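Local coordinates for protein STN1 (Saccharomyces cerevisiae, PDB 3KEY) that regulates telomere length and protects chromosome ends, restraining telomerase loading through its interaction with CDC13, here as its C-terminal tandem winged helix-turn-helix fragment, at residues A[90-98]-A[120-130]; A[7-15]-A[137-145]. All blocks are in the same frame, centred on the assembly; numbering follows the deposited sequence.

Contact 1 of 2, residues A[90-98]-A[120-130]; sequences LPLKNLFEY and HVQEKLHLPYI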
loop_
_atom_site.group_PDB
_atom_site.type_symbol
_atom_site.label_atom_id
_atom_site.label_comp_id
_atom_site.label_asym_id
_atom_site.label_seq_id
_atom_site.Cartn_x
_atom_site.Cartn_y
_atom_site.Cartn_z
ATOM N N LEU A 90 -8.262 4.378 8.145
ATOM C CA LEU A 90 -7.742 5.743 8.250
ATOM C C LEU A 90 -6.222 5.855 8.146
ATOM O O LEU A 90 -5.706 6.821 7.586
ATOM C CB LEU A 90 -8.215 6.395 9.548
ATOM C CG LEU A 90 -9.710 6.712 9.610
ATOM C CD1 LEU A 90 -10.027 7.433 10.922
ATOM C CD2 LEU A 90 -10.097 7.577 8.421
ATOM N N PRO A 91 -5.481 4.884 8.699
ATOM C CA PRO A 91 -4.019 4.974 8.598
ATOM C C PRO A 91 -3.588 5.025 7.127
ATOM O O PRO A 91 -2.735 5.834 6.725
ATOM C CB PRO A 91 -3.552 3.689 9.273
ATOM C CG PRO A 91 -4.601 3.481 10.343
ATOM C CD PRO A 91 -5.887 3.791 9.604
ATOM N N LEU A 92 -4.198 4.142 6.336
ATOM C CA LEU A 92 -3.907 4.023 4.913
ATOM C C LEU A 92 -4.235 5.299 4.150
ATOM O O LEU A 92 -3.420 5.809 3.368
ATOM C CB LEU A 92 -4.699 2.854 4.316
ATOM C CG LEU A 92 -4.508 2.595 2.819
ATOM C CD1 LEU A 92 -3.029 2.397 2.520
ATOM C CD2 LEU A 92 -5.312 1.369 2.402
ATOM N N LYS A 93 -5.439 5.808 4.371
ATOM C CA LYS A 93 -5.868 7.018 3.698
ATOM C C LYS A 93 -5.075 8.247 4.139
ATOM O O LYS A 93 -4.818 9.140 3.328
ATOM C CB LYS A 93 -7.365 7.212 3.912
ATOM C CG LYS A 93 -8.149 6.045 3.357
ATOM C CD LYS A 93 -9.643 6.211 3.497
ATOM C CE LYS A 93 -10.335 5.072 2.776
ATOM N NZ LYS A 93 -11.787 5.306 2.679
ATOM N N ASN A 94 -4.685 8.300 5.414
ATOM C CA ASN A 94 -3.887 9.421 5.893
ATOM C C ASN A 94 -2.460 9.335 5.328
ATOM O O ASN A 94 -1.827 10.361 5.075
ATOM C CB ASN A 94 -3.821 9.450 7.423
ATOM C CG ASN A 94 -5.148 9.821 8.056
ATOM O OD1 ASN A 94 -5.933 10.575 7.484
ATOM N ND2 ASN A 94 -5.398 9.304 9.251
ATOM N N LEU A 95 -1.952 8.118 5.150
ATOM C CA LEU A 95 -0.606 7.928 4.606
ATOM C C LEU A 95 -0.574 8.393 3.155
ATOM O O LEU A 95 0.389 9.019 2.714
ATOM C CB LEU A 95 -0.187 6.455 4.685
ATOM C CG LEU A 95 0.264 5.993 6.070
ATOM C CD1 LEU A 95 0.364 4.469 6.141
ATOM C CD2 LEU A 95 1.602 6.648 6.383
ATOM N N PHE A 96 -1.641 8.092 2.420
ATOM C CA PHE A 96 -1.731 8.502 1.029
ATOM C C PHE A 96 -1.833 10.018 0.914
ATOM O O PHE A 96 -1.223 10.612 0.028
ATOM C CB PHE A 96 -2.926 7.832 0.350
ATOM C CG PHE A 96 -2.542 6.681 -0.525
ATOM C CD1 PHE A 96 -2.201 6.893 -1.857
ATOM C CD2 PHE A 96 -2.472 5.391 -0.006
ATOM C CE1 PHE A 96 -1.792 5.839 -2.670
ATOM C CE2 PHE A 96 -2.061 4.322 -0.806
ATOM C CZ PHE A 96 -1.721 4.546 -2.142
ATOM N N GLU A 97 -2.609 10.643 1.795
ATOM C CA GLU A 97 -2.737 12.095 1.769
ATOM C C GLU A 97 -1.359 12.692 2.023
ATOM O O GLU A 97 -0.906 13.571 1.288
ATOM C CB GLU A 97 -3.718 12.578 2.838
ATOM C CG GLU A 97 -5.137 12.793 2.329
ATOM C CD GLU A 97 -6.087 13.277 3.417
ATOM O OE1 GLU A 97 -5.712 14.201 4.179
ATOM O OE2 GLU A 97 -7.211 12.733 3.501
ATOM N N TYR A 98 -0.690 12.195 3.065
ATOM C CA TYR A 98 0.648 12.662 3.413
ATOM C C TYR A 98 1.619 12.568 2.215
ATOM O O TYR A 98 2.321 13.532 1.896
ATOM C CB TYR A 98 1.168 11.843 4.593
ATOM C CG TYR A 98 2.562 12.201 5.061
ATOM C CD1 TYR A 98 3.693 11.708 4.404
ATOM C CD2 TYR A 98 2.750 13.011 6.184
ATOM C CE1 TYR A 98 4.981 12.010 4.859
ATOM C CE2 TYR A 98 4.028 13.321 6.649
ATOM C CZ TYR A 98 5.138 12.816 5.987
ATOM O OH TYR A 98 6.401 13.098 6.465
ATOM N N HIS A 120 9.547 10.773 11.197
ATOM C CA HIS A 120 8.727 11.963 10.956
ATOM C C HIS A 120 7.313 11.561 10.545
ATOM O O HIS A 120 6.326 12.147 10.997
ATOM C CB HIS A 120 9.353 12.851 9.866
ATOM C CG HIS A 120 10.631 13.504 10.290
ATOM N ND1 HIS A 120 11.307 14.412 9.499
ATOM C CD2 HIS A 120 11.373 13.366 11.415
ATOM C CE1 HIS A 120 12.407 14.799 10.117
ATOM N NE2 HIS A 120 12.472 14.177 11.283
ATOM N N VAL A 121 7.215 10.556 9.683
ATOM C CA VAL A 121 5.913 10.086 9.240
ATOM C C VAL A 121 5.141 9.484 10.413
ATOM O O VAL A 121 3.938 9.705 10.544
ATOM C CB VAL A 121 6.045 9.012 8.153
ATOM C CG1 VAL A 121 4.660 8.513 7.756
ATOM C CG2 VAL A 121 6.796 9.572 6.952
ATOM N N GLN A 122 5.832 8.715 11.251
ATOM C CA GLN A 122 5.193 8.087 12.407
ATOM C C GLN A 122 4.666 9.129 13.394
ATOM O O GLN A 122 3.561 8.990 13.923
ATOM C CB GLN A 122 6.177 7.151 13.118
ATOM C CG GLN A 122 6.807 6.128 12.189
ATOM C CD GLN A 122 7.808 5.225 12.879
ATOM O OE1 GLN A 122 8.666 5.690 13.629
ATOM N NE2 GLN A 122 7.714 3.925 12.613
ATOM N N GLU A 123 5.458 10.175 13.621
ATOM C CA GLU A 123 5.098 11.258 14.539
ATOM C C GLU A 123 3.968 12.130 13.993
ATOM O O GLU A 123 3.033 12.476 14.714
ATOM C CB GLU A 123 6.329 12.133 14.816
ATOM C CG GLU A 123 6.124 13.229 15.845
ATOM C CD GLU A 123 5.712 12.682 17.201
ATOM O OE1 GLU A 123 6.394 11.766 17.712
ATOM O OE2 GLU A 123 4.709 13.170 17.756
ATOM N N LYS A 124 4.064 12.475 12.714
ATOM C CA LYS A 124 3.080 13.317 12.039
ATOM C C LYS A 124 1.675 12.721 11.986
ATOM O O LYS A 124 0.682 13.436 12.129
ATOM C CB LYS A 124 3.542 13.598 10.605
ATOM C CG LYS A 124 2.570 14.422 9.776
ATOM C CD LYS A 124 2.453 15.831 10.332
ATOM C CE LYS A 124 1.542 16.682 9.469
ATOM N NZ LYS A 124 1.540 18.094 9.927
ATOM N N LEU A 125 1.589 11.413 11.770
ATOM C CA LEU A 125 0.292 10.756 11.653
ATOM C C LEU A 125 -0.061 9.892 12.858
ATOM O O LEU A 125 -1.105 9.245 12.877
ATOM C CB LEU A 125 0.270 9.900 10.381
ATOM C CG LEU A 125 0.699 10.582 9.074
ATOM C CD1 LEU A 125 0.680 9.564 7.937
ATOM C CD2 LEU A 125 -0.224 11.738 8.765
ATOM N N HIS A 126 0.813 9.886 13.859
ATOM C CA HIS A 126 0.617 9.085 15.063
ATOM C C HIS A 126 0.411 7.619 14.694
ATOM O O HIS A 126 -0.546 6.982 15.132
ATOM C CB HIS A 126 -0.579 9.602 15.871
ATOM C CG HIS A 126 -0.539 11.076 16.122
ATOM N ND1 HIS A 126 -1.124 11.992 15.273
ATOM C CD2 HIS A 126 0.071 11.799 17.093
ATOM C CE1 HIS A 126 -0.877 13.215 15.709
ATOM N NE2 HIS A 126 -0.153 13.124 16.811
ATOM N N LEU A 127 1.327 7.098 13.884
ATOM C CA LEU A 127 1.287 5.710 13.432
ATOM C C LEU A 127 2.624 5.037 13.726
ATOM O O LEU A 127 3.478 4.918 12.845
ATOM C CB LEU A 127 1.008 5.656 11.927
ATOM C CG LEU A 127 -0.338 6.233 11.482
ATOM C CD1 LEU A 127 -0.454 6.184 9.970
ATOM C CD2 LEU A 127 -1.463 5.434 12.124
ATOM N N PRO A 128 2.820 4.573 14.971
ATOM C CA PRO A 128 4.065 3.907 15.385
ATOM C C PRO A 128 4.422 2.632 14.607
ATOM O O PRO A 128 5.601 2.298 14.459
ATOM C CB PRO A 128 3.820 3.593 16.863
ATOM C CG PRO A 128 2.792 4.612 17.281
ATOM C CD PRO A 128 1.873 4.656 16.097
ATOM N N TYR A 129 3.407 1.930 14.111
ATOM C CA TYR A 129 3.626 0.665 13.410
ATOM C C TYR A 129 3.960 0.759 11.930
ATOM O O TYR A 129 4.222 -0.262 11.288
ATOM C CB TYR A 129 2.408 -0.249 13.589
ATOM C CG TYR A 129 2.101 -0.613 15.029
ATOM C CD1 TYR A 129 0.921 -1.280 15.358
ATOM C CD2 TYR A 129 2.977 -0.278 16.068
ATOM C CE1 TYR A 129 0.617 -1.601 16.686
ATOM C CE2 TYR A 129 2.680 -0.595 17.400
ATOM C CZ TYR A 129 1.496 -1.255 17.697
ATOM O OH TYR A 129 1.179 -1.566 19.000
ATOM N N ILE A 130 3.954 1.962 11.371
ATOM C CA ILE A 130 4.277 2.073 9.956
ATOM C C ILE A 130 5.749 1.722 9.760
ATOM O O ILE A 130 6.602 2.109 10.558
ATOM C CB ILE A 130 3.986 3.483 9.416
ATOM C CG1 ILE A 130 4.125 3.484 7.899
ATOM C CG2 ILE A 130 4.928 4.496 10.038
ATOM C CD1 ILE A 130 3.850 4.826 7.283
HETATM O O HOH W 1 -3.334 8.772 11.118
#

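Contact 2 of 2, residues A[7-15]-A[137-145]; sequences KSNLMLILL and DVFKECLKR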
loop_
_atom_site.group_PDB
_atom_site.type_symbol
_atom_site.label_atom_id
_atom_site.label_comp_id
_atom_site.label_asym_id
_atom_site.label_seq_id
_atom_site.Cartn_x
_atom_site.Cartn_y
_atom_site.Cartn_z
ATOM N N LYS A 7 -0.541 -7.777 -2.645
ATOM C CA LYS A 7 -0.702 -6.957 -1.454
ATOM C C LYS A 7 -1.084 -5.517 -1.824
ATOM O O LYS A 7 -2.014 -4.953 -1.249
ATOM C CB LYS A 7 0.598 -6.959 -0.646
ATOM C CG LYS A 7 0.561 -6.119 0.617
ATOM C CD LYS A 7 1.957 -5.940 1.185
ATOM C CE LYS A 7 2.799 -5.054 0.277
ATOM N NZ LYS A 7 4.217 -4.972 0.718
ATOM N N SER A 8 -0.367 -4.922 -2.777
ATOM C CA SER A 8 -0.669 -3.553 -3.184
ATOM C C SER A 8 -1.995 -3.449 -3.946
ATOM O O SER A 8 -2.624 -2.395 -3.949
ATOM C CB SER A 8 0.491 -2.956 -3.998
ATOM O OG SER A 8 1.552 -2.527 -3.140
ATOM N N ASN A 9 -2.429 -4.531 -4.587
ATOM C CA ASN A 9 -3.722 -4.501 -5.276
ATOM C C ASN A 9 -4.826 -4.424 -4.207
ATOM O O ASN A 9 -5.811 -3.697 -4.366
ATOM C CB ASN A 9 -3.924 -5.752 -6.141
ATOM C CG ASN A 9 -3.237 -5.644 -7.499
ATOM O OD1 ASN A 9 -3.248 -4.587 -8.135
ATOM N ND2 ASN A 9 -2.652 -6.747 -7.956
ATOM N N LEU A 10 -4.659 -5.176 -3.120
ATOM C CA LEU A 10 -5.629 -5.142 -2.033
ATOM C C LEU A 10 -5.538 -3.766 -1.384
ATOM O O LEU A 10 -6.556 -3.175 -1.026
ATOM C CB LEU A 10 -5.339 -6.230 -0.990
ATOM C CG LEU A 10 -6.230 -6.162 0.260
ATOM C CD1 LEU A 10 -7.702 -6.245 -0.144
ATOM C CD2 LEU A 10 -5.868 -7.282 1.218
ATOM N N MET A 11 -4.315 -3.258 -1.240
ATOM C CA MET A 11 -4.118 -1.938 -0.653
ATOM C C MET A 11 -4.912 -0.884 -1.438
ATOM O O MET A 11 -5.603 -0.050 -0.847
ATOM C CB MET A 11 -2.630 -1.560 -0.642
ATOM C CG MET A 11 -2.371 -0.146 -0.108
ATOM S SD MET A 11 -0.630 0.355 -0.173
ATOM C CE MET A 11 -0.410 0.601 -1.967
ATOM N N LEU A 12 -4.828 -0.933 -2.765
ATOM C CA LEU A 12 -5.544 0.028 -3.605
ATOM C C LEU A 12 -7.060 -0.105 -3.489
ATOM O O LEU A 12 -7.787 0.881 -3.617
ATOM C CB LEU A 12 -5.127 -0.123 -5.074
ATOM C CG LEU A 12 -3.694 0.295 -5.419
ATOM C CD1 LEU A 12 -3.454 0.079 -6.906
ATOM C CD2 LEU A 12 -3.471 1.757 -5.053
ATOM N N ILE A 13 -7.540 -1.320 -3.258
ATOM C CA ILE A 13 -8.974 -1.540 -3.112
ATOM C C ILE A 13 -9.420 -0.871 -1.809
ATOM O O ILE A 13 -10.404 -0.125 -1.777
ATOM C CB ILE A 13 -9.295 -3.050 -3.069
ATOM C CG1 ILE A 13 -8.971 -3.680 -4.432
ATOM C CG2 ILE A 13 -10.751 -3.267 -2.675
ATOM C CD1 ILE A 13 -9.185 -5.182 -4.502
ATOM N N LEU A 14 -8.673 -1.123 -0.739
ATOM C CA LEU A 14 -8.988 -0.541 0.560
ATOM C C LEU A 14 -8.972 0.982 0.495
ATOM O O LEU A 14 -9.852 1.644 1.045
ATOM C CB LEU A 14 -7.993 -1.039 1.610
ATOM C CG LEU A 14 -8.099 -2.544 1.864
ATOM C CD1 LEU A 14 -7.006 -3.008 2.803
ATOM C CD2 LEU A 14 -9.462 -2.851 2.443
ATOM N N LEU A 15 -7.983 1.537 -0.195
ATOM C CA LEU A 15 -7.872 2.985 -0.321
ATOM C C LEU A 15 -9.107 3.590 -0.994
ATOM O O LEU A 15 -9.574 4.657 -0.594
ATOM C CB LEU A 15 -6.618 3.348 -1.121
ATOM C CG LEU A 15 -6.354 4.845 -1.326
ATOM C CD1 LEU A 15 -6.079 5.514 0.015
ATOM C CD2 LEU A 15 -5.168 5.034 -2.263
ATOM N N ASP A 137 5.737 1.532 -0.499
ATOM C CA ASP A 137 4.639 1.179 -1.390
ATOM C C ASP A 137 3.631 2.309 -1.548
ATOM O O ASP A 137 3.057 2.478 -2.618
ATOM C CB ASP A 137 3.959 -0.122 -0.940
ATOM C CG ASP A 137 4.867 -1.340 -1.127
ATOM O OD1 ASP A 137 5.777 -1.267 -1.985
ATOM O OD2 ASP A 137 4.677 -2.363 -0.433
ATOM N N VAL A 138 3.421 3.103 -0.504
ATOM C CA VAL A 138 2.481 4.209 -0.638
ATOM C C VAL A 138 3.043 5.244 -1.624
ATOM O O VAL A 138 2.336 5.698 -2.531
ATOM C CB VAL A 138 2.183 4.877 0.731
ATOM C CG1 VAL A 138 1.336 6.140 0.529
ATOM C CG2 VAL A 138 1.434 3.889 1.624
ATOM N N PHE A 139 4.316 5.597 -1.465
ATOM C CA PHE A 139 4.930 6.574 -2.362
ATOM C C PHE A 139 5.024 6.074 -3.805
ATOM O O PHE A 139 4.823 6.853 -4.738
ATOM C CB PHE A 139 6.311 7.014 -1.841
ATOM C CG PHE A 139 6.240 8.140 -0.831
ATOM C CD1 PHE A 139 5.994 7.878 0.513
ATOM C CD2 PHE A 139 6.355 9.469 -1.245
ATOM C CE1 PHE A 139 5.861 8.921 1.436
ATOM C CE2 PHE A 139 6.225 10.522 -0.337
ATOM C CZ PHE A 139 5.976 10.248 1.009
ATOM N N LYS A 140 5.308 4.785 -3.997
ATOM C CA LYS A 140 5.367 4.241 -5.353
ATOM C C LYS A 140 4.022 4.441 -6.067
ATOM O O LYS A 140 3.977 4.894 -7.217
ATOM C CB LYS A 140 5.727 2.749 -5.332
ATOM C CG LYS A 140 7.219 2.472 -5.161
ATOM C CD LYS A 140 7.535 0.976 -5.181
ATOM C CE LYS A 140 9.049 0.732 -5.172
ATOM N NZ LYS A 140 9.369 -0.731 -5.150
ATOM N N GLU A 141 2.929 4.103 -5.386
ATOM C CA GLU A 141 1.596 4.262 -5.959
ATOM C C GLU A 141 1.261 5.727 -6.269
ATOM O O GLU A 141 0.713 6.034 -7.328
ATOM C CB GLU A 141 0.536 3.694 -5.018
ATOM C CG GLU A 141 -0.062 2.398 -5.494
ATOM C CD GLU A 141 -0.387 2.427 -6.985
ATOM O OE1 GLU A 141 -1.191 3.285 -7.441
ATOM O OE2 GLU A 141 0.173 1.586 -7.700
ATOM N N CYS A 142 1.571 6.625 -5.341
ATOM C CA CYS A 142 1.306 8.041 -5.568
ATOM C C CYS A 142 2.146 8.567 -6.728
ATOM O O CYS A 142 1.642 9.290 -7.585
ATOM C CB CYS A 142 1.606 8.851 -4.310
ATOM S SG CYS A 142 0.469 8.502 -2.969
ATOM N N LEU A 143 3.423 8.201 -6.759
ATOM C CA LEU A 143 4.302 8.659 -7.832
ATOM C C LEU A 143 3.826 8.127 -9.177
ATOM O O LEU A 143 3.883 8.830 -10.188
ATOM C CB LEU A 143 5.751 8.233 -7.549
ATOM C CG LEU A 143 6.410 9.069 -6.439
ATOM C CD1 LEU A 143 7.706 8.435 -5.948
ATOM C CD2 LEU A 143 6.675 10.479 -6.984
ATOM N N LYS A 144 3.338 6.892 -9.180
ATOM C CA LYS A 144 2.827 6.268 -10.399
ATOM C C LYS A 144 1.642 7.105 -10.909
ATOM O O LYS A 144 1.553 7.423 -12.099
ATOM C CB LYS A 144 2.392 4.833 -10.082
ATOM C CG LYS A 144 1.935 3.985 -11.259
ATOM C CD LYS A 144 1.723 2.522 -10.810
ATOM C CE LYS A 144 1.146 1.656 -11.933
ATOM N NZ LYS A 144 1.043 0.199 -11.579
ATOM N N ARG A 145 0.749 7.484 -9.998
ATOM C CA ARG A 145 -0.413 8.295 -10.365
ATOM C C ARG A 145 -0.013 9.701 -10.793
ATOM O O ARG A 145 -0.584 10.254 -11.729
ATOM C CB ARG A 145 -1.391 8.408 -9.193
ATOM C CG ARG A 145 -1.992 7.093 -8.767
ATOM C CD ARG A 145 -2.898 7.273 -7.558
ATOM N NE ARG A 145 -3.615 6.042 -7.248
ATOM C CZ ARG A 145 -4.555 5.943 -6.319
ATOM N NH1 ARG A 145 -4.894 7.006 -5.600
ATOM N NH2 ARG A 145 -5.170 4.785 -6.124
HETATM O O HOH W 2 3.280 -0.534 -4.321
HETATM O O HOH W 3 4.281 -4.341 -2.815
HETATM O O HOH W 4 -7.593 3.226 -5.120
#

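Contact 1 of 2, residues A[90-98]-A[120-130]
A single water carries the polar link in an otherwise apolar contact: it accepts from N94 ND2 at 2.8 Å and donates to L125 O at 2.9 Å, so that the side-chain amide of one helix is tied to the last carbonyl before H126, where the chain leaves helical geometry with a positive phi of 55°. Next to this bridge, L125 lays CD1 against the CD2 branch of L95, while its CD2 turns to the ring of Y98. L95 is the hub: V121 CG1 comes up to it as well, and its CG branch point lies 4.0 Å from L127 CD1. The buried tip of I130 comes in from the far end of the turn toward the same leucine. This is the second winged helix-turn-helix domain of the fragment, in which helix 90-108 packs across helix 118-125 and the type I turn 127-130 that leads on to helix 132-149; the axes of 90-98 and 120-125 are inclined at 117°. At the start of helix 90-108 the L127 side chain stands at about a right angle to P91, its CD2 3.9 Å from P91 CB. At the other end Y98, with CG anti to the backbone N (chi1 179°), swings its ring out over the other helix. There V121 CG2 approaches Y98 CE1 and OH obliquely, and the K124 chain, bent at chi2, sets its CG at the ring edge, 3.6 Å from Y98 CE2.

Contact 2 of 2, residues A[7-15]-A[137-145]
K7 and D137 join the two winged helix-turn-helix domains of the fragment by a salt bridge, K7 NZ donating a hydrogen bond to D137 OD2 at 2.9 Å, nearly in line with the carboxylate C-O bond. The segments 7-15 and 137-145 cross at -70°, the first lying on helix 6-16 of the first domain and the other on helix 132-149 of the second. Packing is closest in the middle, where L12 CD2 presses on E141 CG at 3.5 Å and its CD1 lies beside the carboxylate carbon. E141 is bent at chi2, which turns its methylene flank to the leucine. M11 slides past it in the opposite direction and brings CE to 4.0 Å from E141 CG, while L76 lies against both M11 and V138. The two ends are wetter. Near D137, one water joins S8 OG to D137 OD2, and a second, held by S8 OG, donates only weakly to D137 O. K7 NZ also has a weak hydrogen bond to Q74. Replacing D137 by an alanine would probably leave the K7 ammonium without its charged mate and the first of these waters without its acceptor on this helix. At the other end R145 is exposed; its chain runs extended from CG to NE and carries the guanidinium over to L12 and L15, with L15 CD2 3.9 Å from R145 NH2. The bond R145 makes back to E141 is a long salt bridge, NE to OE1 3.7 Å. A water in the guanidinium plane donates to L12 O at 2.8 Å and accepts weakly from R145 NH2.

The two contacts lie with centres about 14 Å apart and share helix 90-108 as their go-between. One flank of that helix faces helix 118-125 in contact 1; the other meets both helices of contact 2. F96 fits between these, its CD1 3.3 Å from C142 SG and its CZ 3.5 Å from L15 CD2, while L92 CD2 sits 3.6 Å from M11 O. Contact 1 is internal to the second winged helix-turn-helix domain, whereas contact 2 spans the two domains, so 90-98 packs on helix 118-125 and the turn after it within its own domain, and on helix 6-16 of the first. Helices 118-125 and 132-149 follow each other in sequence, and I135 of the latter touches V121 and I130.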